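Local coordinates for 2OG-Fe dioxygenase family protein (Methylibium petroleiphilum, PDB 3PL0), which probably acts as a dioxygenase of the 2OG-Fe family, built on a cupin-type double-stranded beta-helix, at residues Pro137-Glu145 with Tyr245-Pro253; Val170-Gln181 with Pro235-Arg246. All blocks are in the same frame, centred on the assembly; numbering follows the deposited sequence.

Contact 1: residues Pro137-Glu145 with Tyr245-Pro253; sequences PQGGRWYIE and YRSGGFQAP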
loop_
_atom_site.group_PDB
_atom_site.type_symbol
_atom_site.label_atom_id
_atom_site.label_comp_id
_atom_site.label_asym_id
_atom_site.label_seq_id
_atom_site.Cartn_x
_atom_site.Cartn_y
_atom_site.Cartn_z
ATOM N N PRO A 137 5.952 -8.134 -16.275
ATOM C CA PRO A 137 4.610 -7.830 -16.795
ATOM C C PRO A 137 4.519 -7.800 -18.329
ATOM O O PRO A 137 5.498 -7.463 -18.993
ATOM C CB PRO A 137 4.345 -6.431 -16.258
ATOM C CG PRO A 137 5.729 -5.821 -16.099
ATOM C CD PRO A 137 6.670 -6.948 -15.784
ATOM N N GLN A 138 3.344 -8.123 -18.861
ATOM C CA GLN A 138 3.107 -8.095 -20.307
ATOM C C GLN A 138 3.619 -6.793 -20.936
ATOM O O GLN A 138 3.319 -5.701 -20.470
ATOM C CB GLN A 138 1.613 -8.284 -20.618
ATOM C CG GLN A 138 1.238 -8.234 -22.121
ATOM C CD GLN A 138 2.037 -9.192 -22.983
ATOM O OE1 GLN A 138 2.388 -10.297 -22.558
ATOM N NE2 GLN A 138 2.316 -8.778 -24.216
ATOM N N GLY A 139 4.406 -6.923 -22.004
ATOM C CA GLY A 139 4.972 -5.752 -22.704
ATOM C C GLY A 139 5.856 -4.829 -21.864
ATOM O O GLY A 139 6.056 -3.682 -22.216
ATOM N N GLY A 140 6.405 -5.339 -20.768
ATOM C CA GLY A 140 7.232 -4.533 -19.874
ATOM C C GLY A 140 6.570 -3.281 -19.295
ATOM O O GLY A 140 7.261 -2.289 -19.057
ATOM N N ARG A 141 5.250 -3.320 -19.058
ATOM C CA ARG A 141 4.519 -2.178 -18.485
ATOM C C ARG A 141 3.795 -2.565 -17.214
ATOM O O ARG A 141 3.088 -3.555 -17.184
ATOM C CB ARG A 141 3.445 -1.620 -19.434
ATOM C CG ARG A 141 3.923 -1.059 -20.754
ATOM C CD ARG A 141 2.745 -0.480 -21.503
ATOM N NE ARG A 141 3.064 -0.118 -22.882
ATOM C CZ ARG A 141 3.610 1.039 -23.271
ATOM N NH1 ARG A 141 3.929 1.987 -22.382
ATOM N NH2 ARG A 141 3.848 1.247 -24.571
ATOM N N TRP A 142 3.953 -1.773 -16.170
ATOM C CA TRP A 142 3.102 -1.859 -15.006
ATOM C C TRP A 142 2.052 -0.746 -15.001
ATOM O O TRP A 142 2.345 0.417 -15.278
ATOM C CB TRP A 142 3.923 -1.702 -13.693
ATOM C CG TRP A 142 4.811 -2.867 -13.288
ATOM C CD1 TRP A 142 6.156 -2.832 -13.064
ATOM C CD2 TRP A 142 4.395 -4.193 -13.010
ATOM N NE1 TRP A 142 6.605 -4.066 -12.671
ATOM C CE2 TRP A 142 5.542 -4.928 -12.655
ATOM C CE3 TRP A 142 3.161 -4.846 -13.069
ATOM C CZ2 TRP A 142 5.484 -6.281 -12.297
ATOM C CZ3 TRP A 142 3.106 -6.185 -12.721
ATOM C CH2 TRP A 142 4.257 -6.884 -12.345
ATOM N N TYR A 143 0.842 -1.116 -14.624
ATOM C CA TYR A 143 -0.230 -0.194 -14.343
ATOM C C TYR A 143 -0.350 -0.102 -12.837
ATOM O O TYR A 143 -0.658 -1.103 -12.155
ATOM C CB TYR A 143 -1.532 -0.690 -14.955
ATOM C CG TYR A 143 -1.391 -0.818 -16.452
ATOM C CD1 TYR A 143 -0.822 -1.940 -17.017
ATOM C CD2 TYR A 143 -1.748 0.240 -17.303
ATOM C CE1 TYR A 143 -0.650 -2.037 -18.429
ATOM C CE2 TYR A 143 -1.595 0.152 -18.661
ATOM C CZ TYR A 143 -1.035 -0.985 -19.218
ATOM O OH TYR A 143 -0.876 -1.081 -20.568
ATOM N N ILE A 144 -0.066 1.095 -12.336
ATOM C CA ILE A 144 0.146 1.381 -10.902
ATOM C C ILE A 144 -0.976 2.283 -10.405
ATOM O O ILE A 144 -1.228 3.362 -10.978
ATOM C CB ILE A 144 1.508 2.130 -10.679
ATOM C CG1 ILE A 144 2.660 1.312 -11.277
ATOM C CG2 ILE A 144 1.735 2.490 -9.199
ATOM C CD1 ILE A 144 4.012 2.010 -11.226
ATOM N N GLU A 145 -1.614 1.888 -9.318
ATOM C CA GLU A 145 -2.491 2.806 -8.584
ATOM C C GLU A 145 -1.862 3.164 -7.225
ATOM O O GLU A 145 -1.220 2.323 -6.603
ATOM C CB GLU A 145 -3.874 2.198 -8.393
ATOM C CG GLU A 145 -4.559 1.780 -9.711
ATOM C CD GLU A 145 -6.053 1.432 -9.588
ATOM O OE1 GLU A 145 -6.819 2.212 -8.968
ATOM O OE2 GLU A 145 -6.467 0.392 -10.170
ATOM N N TYR A 245 0.509 -2.816 -8.338
ATOM C CA TYR A 245 1.097 -3.014 -9.643
ATOM C C TYR A 245 0.367 -4.148 -10.353
ATOM O O TYR A 245 0.215 -5.265 -9.802
ATOM C CB TYR A 245 2.587 -3.366 -9.500
ATOM C CG TYR A 245 3.441 -2.234 -8.978
ATOM C CD1 TYR A 245 3.312 -1.796 -7.656
ATOM C CD2 TYR A 245 4.374 -1.605 -9.797
ATOM C CE1 TYR A 245 4.072 -0.752 -7.174
ATOM C CE2 TYR A 245 5.156 -0.571 -9.332
ATOM C CZ TYR A 245 4.989 -0.128 -8.017
ATOM O OH TYR A 245 5.771 0.902 -7.566
ATOM N N ARG A 246 -0.041 -3.884 -11.593
ATOM C CA ARG A 246 -0.794 -4.865 -12.362
ATOM C C ARG A 246 -0.323 -4.909 -13.818
ATOM O O ARG A 246 -0.114 -3.857 -14.435
ATOM C CB ARG A 246 -2.275 -4.526 -12.284
ATOM C CG ARG A 246 -3.214 -5.629 -12.870
ATOM C CD ARG A 246 -4.660 -5.389 -12.464
ATOM N NE ARG A 246 -5.486 -6.540 -12.810
ATOM C CZ ARG A 246 -5.990 -6.757 -14.023
ATOM N NH1 ARG A 246 -5.765 -5.905 -15.009
ATOM N NH2 ARG A 246 -6.708 -7.836 -14.259
ATOM N N SER A 247 -0.143 -6.132 -14.333
ATOM C CA SER A 247 0.158 -6.398 -15.737
ATOM C C SER A 247 -1.098 -6.305 -16.575
ATOM O O SER A 247 -2.160 -6.624 -16.085
ATOM C CB SER A 247 0.677 -7.828 -15.871
ATOM O OG SER A 247 1.069 -8.082 -17.207
ATOM N N GLY A 248 -0.971 -5.891 -17.839
ATOM C CA GLY A 248 -2.073 -5.931 -18.818
ATOM C C GLY A 248 -2.896 -4.648 -18.839
ATOM O O GLY A 248 -3.128 -4.033 -19.891
ATOM N N GLY A 249 -3.328 -4.216 -17.672
ATOM C CA GLY A 249 -3.997 -2.933 -17.549
ATOM C C GLY A 249 -4.388 -2.715 -16.101
ATOM O O GLY A 249 -4.171 -3.582 -15.237
ATOM N N PHE A 250 -5.018 -1.587 -15.845
ATOM C CA PHE A 250 -5.665 -1.376 -14.535
ATOM C C PHE A 250 -6.833 -2.339 -14.384
ATOM O O PHE A 250 -7.469 -2.693 -15.380
ATOM C CB PHE A 250 -6.177 0.046 -14.423
ATOM C CG PHE A 250 -5.122 1.054 -14.492
ATOM C CD1 PHE A 250 -4.259 1.236 -13.417
ATOM C CD2 PHE A 250 -4.944 1.810 -15.624
ATOM C CE1 PHE A 250 -3.263 2.179 -13.474
ATOM C CE2 PHE A 250 -3.954 2.756 -15.673
ATOM C CZ PHE A 250 -3.094 2.930 -14.592
ATOM N N GLN A 251 -7.116 -2.770 -13.149
ATOM C CA GLN A 251 -8.354 -3.492 -12.868
ATOM C C GLN A 251 -9.479 -2.585 -13.338
ATOM O O GLN A 251 -9.533 -1.399 -12.974
ATOM C CB GLN A 251 -8.530 -3.790 -11.356
ATOM C CG GLN A 251 -8.120 -5.181 -10.877
ATOM C CD GLN A 251 -9.082 -6.289 -11.267
ATOM O OE1 GLN A 251 -10.108 -6.031 -11.889
ATOM N NE2 GLN A 251 -8.741 -7.546 -10.917
ATOM N N ALA A 252 -10.359 -3.122 -14.177
ATOM C CA ALA A 252 -11.470 -2.345 -14.689
ATOM C C ALA A 252 -12.498 -3.271 -15.353
ATOM O O ALA A 252 -12.147 -4.332 -15.895
ATOM C CB ALA A 252 -10.983 -1.259 -15.682
ATOM N N PRO A 253 -13.774 -2.872 -15.303
ATOM C CA PRO A 253 -14.802 -3.600 -16.064
ATOM C C PRO A 253 -14.480 -3.551 -17.551
ATOM O O PRO A 253 -13.870 -2.582 -18.021
ATOM C CB PRO A 253 -16.085 -2.823 -15.770
ATOM C CG PRO A 253 -15.610 -1.440 -15.501
ATOM C CD PRO A 253 -14.272 -1.575 -14.812
HETATM O O HOH W 1 1.621 -4.694 -18.895
HETATM O O HOH W 2 -5.313 -1.668 -11.067
HETATM O O HOH W 3 -9.108 -0.551 -10.436
#

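Contact 2: residues Val170-Gln181 with Pro235-Arg246; sequences VDFVAVVFIGRQ and PAHRDTLVLTYR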
loop_
_atom_site.group_PDB
_atom_site.type_symbol
_atom_site.label_atom_id
_atom_site.label_comp_id
_atom_site.label_asym_id
_atom_site.label_seq_id
_atom_site.Cartn_x
_atom_site.Cartn_y
_atom_site.Cartn_z
ATOM N N VAL A 170 -4.428 -7.719 -8.092
ATOM C CA VAL A 170 -3.367 -7.186 -8.927
ATOM C C VAL A 170 -2.235 -8.212 -8.958
ATOM O O VAL A 170 -2.402 -9.332 -8.513
ATOM C CB VAL A 170 -2.898 -5.799 -8.387
ATOM C CG1 VAL A 170 -4.036 -4.753 -8.453
ATOM C CG2 VAL A 170 -2.362 -5.896 -6.929
ATOM N N ASP A 171 -1.062 -7.832 -9.424
ATOM C CA ASP A 171 0.097 -8.717 -9.370
ATOM C C ASP A 171 0.914 -8.568 -8.073
ATOM O O ASP A 171 1.246 -9.566 -7.425
ATOM C CB ASP A 171 1.001 -8.480 -10.556
ATOM C CG ASP A 171 0.442 -9.113 -11.825
ATOM O OD1 ASP A 171 0.766 -10.296 -12.064
ATOM O OD2 ASP A 171 -0.366 -8.453 -12.502
ATOM N N PHE A 172 1.276 -7.340 -7.743
ATOM C CA PHE A 172 2.081 -7.016 -6.548
ATOM C C PHE A 172 1.544 -5.784 -5.861
ATOM O O PHE A 172 0.961 -4.891 -6.518
ATOM C CB PHE A 172 3.553 -6.791 -6.899
ATOM C CG PHE A 172 4.205 -7.983 -7.487
ATOM C CD1 PHE A 172 4.710 -8.974 -6.682
ATOM C CD2 PHE A 172 4.277 -8.144 -8.871
ATOM C CE1 PHE A 172 5.290 -10.090 -7.222
ATOM C CE2 PHE A 172 4.847 -9.258 -9.413
ATOM C CZ PHE A 172 5.358 -10.233 -8.604
ATOM N N VAL A 173 1.672 -5.791 -4.523
ATOM C CA VAL A 173 1.315 -4.665 -3.692
ATOM C C VAL A 173 2.465 -4.249 -2.790
ATOM O O VAL A 173 3.234 -5.110 -2.284
ATOM C CB VAL A 173 0.079 -4.974 -2.863
ATOM C CG1 VAL A 173 -0.264 -3.763 -1.974
ATOM C CG2 VAL A 173 -1.109 -5.336 -3.799
ATOM N N ALA A 174 2.619 -2.933 -2.616
ATOM C CA ALA A 174 3.486 -2.395 -1.572
ATOM C C ALA A 174 2.645 -1.587 -0.641
ATOM O O ALA A 174 1.943 -0.669 -1.068
ATOM C CB ALA A 174 4.574 -1.500 -2.139
ATOM N N VAL A 175 2.712 -1.922 0.640
ATOM C CA VAL A 175 2.129 -1.092 1.698
ATOM C C VAL A 175 3.267 -0.342 2.398
ATOM O O VAL A 175 4.118 -0.955 3.059
ATOM C CB VAL A 175 1.397 -1.932 2.735
ATOM C CG1 VAL A 175 0.785 -1.007 3.833
ATOM C CG2 VAL A 175 0.297 -2.793 2.073
ATOM N N VAL A 176 3.271 0.979 2.282
ATOM C CA VAL A 176 4.343 1.801 2.856
ATOM C C VAL A 176 3.758 2.376 4.145
ATOM O O VAL A 176 2.674 2.965 4.123
ATOM C CB VAL A 176 4.751 2.958 1.944
ATOM C CG1 VAL A 176 5.873 3.765 2.607
ATOM C CG2 VAL A 176 5.144 2.435 0.578
ATOM N N PHE A 177 4.431 2.152 5.274
ATOM C CA PHE A 177 3.995 2.747 6.544
ATOM C C PHE A 177 4.505 4.158 6.603
ATOM O O PHE A 177 5.709 4.391 6.465
ATOM C CB PHE A 177 4.504 1.974 7.739
ATOM C CG PHE A 177 4.111 2.576 9.035
ATOM C CD1 PHE A 177 2.800 2.473 9.480
ATOM C CD2 PHE A 177 5.043 3.219 9.828
ATOM C CE1 PHE A 177 2.403 3.050 10.669
ATOM C CE2 PHE A 177 4.665 3.803 11.029
ATOM C CZ PHE A 177 3.337 3.726 11.449
ATOM N N ILE A 178 3.591 5.115 6.759
ATOM C CA ILE A 178 3.947 6.526 6.674
ATOM C C ILE A 178 4.085 7.116 8.088
ATOM O O ILE A 178 5.030 7.830 8.356
ATOM C CB ILE A 178 2.924 7.263 5.880
ATOM C CG1 ILE A 178 2.905 6.707 4.433
ATOM C CG2 ILE A 178 3.102 8.786 5.945
ATOM C CD1 ILE A 178 4.151 7.068 3.595
ATOM N N GLY A 179 3.146 6.806 8.958
ATOM C CA GLY A 179 3.271 7.172 10.364
ATOM C C GLY A 179 2.051 6.817 11.160
ATOM O O GLY A 179 1.046 6.357 10.606
ATOM N N ARG A 180 2.114 7.048 12.470
ATOM C CA ARG A 180 0.966 6.894 13.327
ATOM C C ARG A 180 1.161 7.687 14.625
ATOM O O ARG A 180 2.287 7.990 15.004
ATOM C CB ARG A 180 0.740 5.419 13.653
ATOM C CG ARG A 180 1.757 4.878 14.624
ATOM C CD ARG A 180 1.463 3.452 14.967
ATOM N NE ARG A 180 2.477 2.961 15.895
ATOM C CZ ARG A 180 2.333 1.893 16.666
ATOM N NH1 ARG A 180 1.198 1.208 16.657
ATOM N NH2 ARG A 180 3.320 1.543 17.481
ATOM N N GLN A 181 0.047 8.039 15.271
ATOM C CA GLN A 181 0.062 8.718 16.544
ATOM C C GLN A 181 -1.139 8.337 17.315
ATOM O O GLN A 181 -2.228 8.223 16.758
ATOM C CB GLN A 181 -0.155 10.207 16.348
ATOM C CG GLN A 181 0.943 10.988 15.912
ATOM C CD GLN A 181 0.488 12.402 15.775
ATOM O OE1 GLN A 181 0.147 13.068 16.769
ATOM N NE2 GLN A 181 0.426 12.866 14.548
ATOM N N PRO A 235 -4.467 13.837 18.814
ATOM C CA PRO A 235 -4.580 13.169 17.508
ATOM C C PRO A 235 -4.309 11.682 17.614
ATOM O O PRO A 235 -3.390 11.257 18.318
ATOM C CB PRO A 235 -3.503 13.848 16.655
ATOM C CG PRO A 235 -3.270 15.156 17.323
ATOM C CD PRO A 235 -3.361 14.806 18.796
ATOM N N ALA A 236 -5.137 10.912 16.925
ATOM C CA ALA A 236 -5.098 9.482 16.973
ATOM C C ALA A 236 -5.409 8.937 15.579
ATOM O O ALA A 236 -6.558 8.783 15.214
ATOM C CB ALA A 236 -6.093 8.969 18.024
ATOM N N HIS A 237 -4.375 8.647 14.802
ATOM C CA HIS A 237 -4.567 8.144 13.443
ATOM C C HIS A 237 -3.378 7.310 12.953
ATOM O O HIS A 237 -2.316 7.262 13.588
ATOM C CB HIS A 237 -4.743 9.336 12.500
ATOM C CG HIS A 237 -3.601 10.297 12.545
ATOM N ND1 HIS A 237 -3.686 11.530 13.157
ATOM C CD2 HIS A 237 -2.327 10.188 12.091
ATOM C CE1 HIS A 237 -2.518 12.145 13.071
ATOM N NE2 HIS A 237 -1.672 11.347 12.440
ATOM N N ARG A 238 -3.582 6.647 11.823
ATOM C CA ARG A 238 -2.510 5.886 11.169
ATOM C C ARG A 238 -2.528 6.231 9.679
ATOM O O ARG A 238 -3.594 6.214 9.029
ATOM C CB ARG A 238 -2.716 4.395 11.393
ATOM C CG ARG A 238 -1.739 3.479 10.664
ATOM C CD ARG A 238 -1.924 2.087 11.201
ATOM N NE ARG A 238 -1.010 1.100 10.630
ATOM C CZ ARG A 238 -1.260 0.353 9.564
ATOM N NH1 ARG A 238 -2.387 0.454 8.910
ATOM N NH2 ARG A 238 -0.396 -0.556 9.189
ATOM N N ASP A 239 -1.337 6.452 9.153
ATOM C CA ASP A 239 -1.072 6.832 7.789
ATOM C C ASP A 239 -0.293 5.764 7.080
ATOM O O ASP A 239 0.723 5.308 7.591
ATOM C CB ASP A 239 -0.201 8.101 7.769
ATOM C CG ASP A 239 -0.922 9.316 8.387
ATOM O OD1 ASP A 239 -2.153 9.333 8.345
ATOM O OD2 ASP A 239 -0.256 10.242 8.876
ATOM N N THR A 240 -0.771 5.411 5.885
ATOM C CA THR A 240 -0.156 4.431 5.005
ATOM C C THR A 240 -0.272 4.924 3.548
ATOM O O THR A 240 -1.044 5.888 3.204
ATOM C CB THR A 240 -0.863 3.078 5.103
ATOM O OG1 THR A 240 -2.282 3.250 4.985
ATOM C CG2 THR A 240 -0.553 2.366 6.393
ATOM N N LEU A 241 0.501 4.271 2.691
ATOM C CA LEU A 241 0.417 4.424 1.247
ATOM C C LEU A 241 0.340 3.060 0.629
ATOM O O LEU A 241 1.284 2.293 0.793
ATOM C CB LEU A 241 1.668 5.095 0.724
ATOM C CG LEU A 241 1.760 5.240 -0.797
ATOM C CD1 LEU A 241 0.620 6.107 -1.387
ATOM C CD2 LEU A 241 3.125 5.828 -1.124
ATOM N N VAL A 242 -0.735 2.761 -0.100
ATOM C CA VAL A 242 -0.849 1.488 -0.810
ATOM C C VAL A 242 -0.580 1.698 -2.301
ATOM O O VAL A 242 -1.207 2.558 -2.943
ATOM C CB VAL A 242 -2.227 0.844 -0.602
ATOM C CG1 VAL A 242 -2.373 -0.466 -1.458
ATOM C CG2 VAL A 242 -2.462 0.586 0.927
ATOM N N LEU A 243 0.368 0.946 -2.843
ATOM C CA LEU A 243 0.702 1.004 -4.271
ATOM C C LEU A 243 0.390 -0.358 -4.861
ATOM O O LEU A 243 0.807 -1.401 -4.304
ATOM C CB LEU A 243 2.183 1.353 -4.491
ATOM C CG LEU A 243 2.751 2.678 -3.935
ATOM C CD1 LEU A 243 4.306 2.766 -4.035
ATOM C CD2 LEU A 243 2.096 3.870 -4.602
ATOM N N THR A 244 -0.366 -0.398 -5.952
ATOM C CA THR A 244 -0.638 -1.648 -6.576
ATOM C C THR A 244 -0.020 -1.661 -7.967
ATOM O O THR A 244 -0.037 -0.652 -8.689
ATOM C CB THR A 244 -2.140 -1.944 -6.657
ATOM O OG1 THR A 244 -2.770 -0.980 -7.490
ATOM C CG2 THR A 244 -2.765 -1.930 -5.284
ATOM N N TYR A 245 0.509 -2.816 -8.338
ATOM C CA TYR A 245 1.097 -3.014 -9.643
ATOM C C TYR A 245 0.367 -4.148 -10.353
ATOM O O TYR A 245 0.215 -5.265 -9.802
ATOM C CB TYR A 245 2.587 -3.366 -9.500
ATOM C CG TYR A 245 3.441 -2.234 -8.978
ATOM C CD1 TYR A 245 3.312 -1.796 -7.656
ATOM C CD2 TYR A 245 4.374 -1.605 -9.797
ATOM C CE1 TYR A 245 4.072 -0.752 -7.174
ATOM C CE2 TYR A 245 5.156 -0.571 -9.332
ATOM C CZ TYR A 245 4.989 -0.128 -8.017
ATOM O OH TYR A 245 5.771 0.902 -7.566
ATOM N N ARG A 246 -0.041 -3.884 -11.593
ATOM C CA ARG A 246 -0.794 -4.865 -12.362
ATOM C C ARG A 246 -0.323 -4.909 -13.818
ATOM O O ARG A 246 -0.114 -3.857 -14.435
ATOM C CB ARG A 246 -2.275 -4.526 -12.284
ATOM C CG ARG A 246 -3.214 -5.629 -12.870
ATOM C CD ARG A 246 -4.660 -5.389 -12.464
ATOM N NE ARG A 246 -5.486 -6.540 -12.810
ATOM C CZ ARG A 246 -5.990 -6.757 -14.023
ATOM N NH1 ARG A 246 -5.765 -5.905 -15.009
ATOM N NH2 ARG A 246 -6.708 -7.836 -14.259
HETATM O O HOH W 4 -1.333 12.139 19.593
#

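Contact 1: residues Pro137-Glu145 with Tyr245-Pro253
Tyr143 and Arg246 form an antiparallel hydrogen-bonded pair, with Tyr143 N donating to Arg246 O at 2.9 Å and Arg246 N returning a bond to Tyr143 O. Here a strand pair of the cupin sheet ends: the C-terminal chain leaves strand 237-246 and folds back across the Tyr143 side of strand 141-152. Tyr143 CB lies above the face of Phe250, 3.7 Å from the ring centroid. CG is anti to the carbonyl carbon (chi1 -60°), which carries the ring under Gly249. Gly249 CA sits over one ring face, 3.5 Å from the centroid, a CH-pi contact. At the ring edge, in plane, CD1 meets Arg246 O, while CD2 on the other flank approaches Phe250 CE2 at 3.7 Å. The rings are an edge-to-face pair with planes at 75°, the edge being that of Tyr143. Farther out, CE1 reaches Gly248 C at 3.5 Å, and CZ and OH remain near Gly248 O. Replacing Tyr143 by alanine removes the ring under Gly249 CA and the edge set against Phe250; CB would still meet that face, but residues 248-250 would probably be able to shift. Gln138 N donates to Ser247 OG at 2.8 Å across the contact, and within the tail Arg246 NH1 donates to Gly249 O. Glu145 OE1 is hydrogen-bonded to His70 NE2 and His90 ND1, and a water links OE2 to Gln251 O. On the opposite face of the sheet, Tyr245 points its edge at the five-membered ring of Trp142, planes at 89°, and Ile144 CG1 rests over the Tyr245 ring face. Helix 118-134 covers this aromatic face through Leu127, Phe131 and Ala132 and accepts bonds from Trp142 NE1 and Tyr245 OH at Gly128 O and Leu124 O. Strand 65-77 pairs with the far edge of strand 141-152.

Contact 2: residues Val170-Gln181 with Pro235-Arg246
Val170 packs its CG1 against Thr244 CB at 3.8 Å, the two side chains crossing at about a right angle just before regular pairing starts. Asp171 N and Phe172 N then both donate to Tyr245 O, at 2.9 and 3.1 Å respectively, which defines a classic beta bulge. From Phe172 to Phe177 the register is unbroken and antiparallel. Val173 and Val175 share one face with Val242 and Thr244, where Val173 CG1 meets Val242 CG1 at 3.9 Å. Ala174 and Val176 lie on the other face and pair with Leu243 and Leu241; the bond from Val176 N to Leu241 O is nearly straight, 175° at the hydrogen. With chi1 at 178°, the Phe177 ring swings out from the backbone N and presents CE1 at its edge to Arg238 NE, 3.9 Å away. A second classic bulge follows: Ile178 N and Gly179 N reach Asp239 O from the same side of its carbonyl plane, shifting the register by one residue. Ile178 CG1 packs on Thr240 C, while the Asp239 carboxylate forms a salt bridge with Arg150. Gln181 closes the ladder beside His237, its amide plane 78° from the imidazole. A bound glycerol about 5 Å from the His237 side chain probably comes from the crystallisation liquor. Strand 172-181 pairs at its other edge with strand 209-213, and strand 237-246 with strand 141-152, so this ladder is an interior part of the curled cupin sheet. Helix 118-134 covers the Ala174 and Leu241 face with Leu127 and Trp120.

Overall arrangement
Strand 237-246 is common to both contacts and lies between strands 141-152 and 172-181 in one sheet; Tyr245 and Arg246 belong to both. Contact 2 is the core ladder, its centre about 3 Å from that of the chain, and it rests on many backbone bonds flanked by mostly aliphatic side chains, among them valines and leucines. Contact 1, about 16 Å out, is only partly buried: it has a single hydrogen-bonded bridge pair and relies on aromatic packing, glycines and waters as the chain leaves the sheet. The two join directly, Ser247 N lying 3.0 Å from Asp171 OD2. Along the sequence, contact 2 is nested within the loop that contact 1 closes.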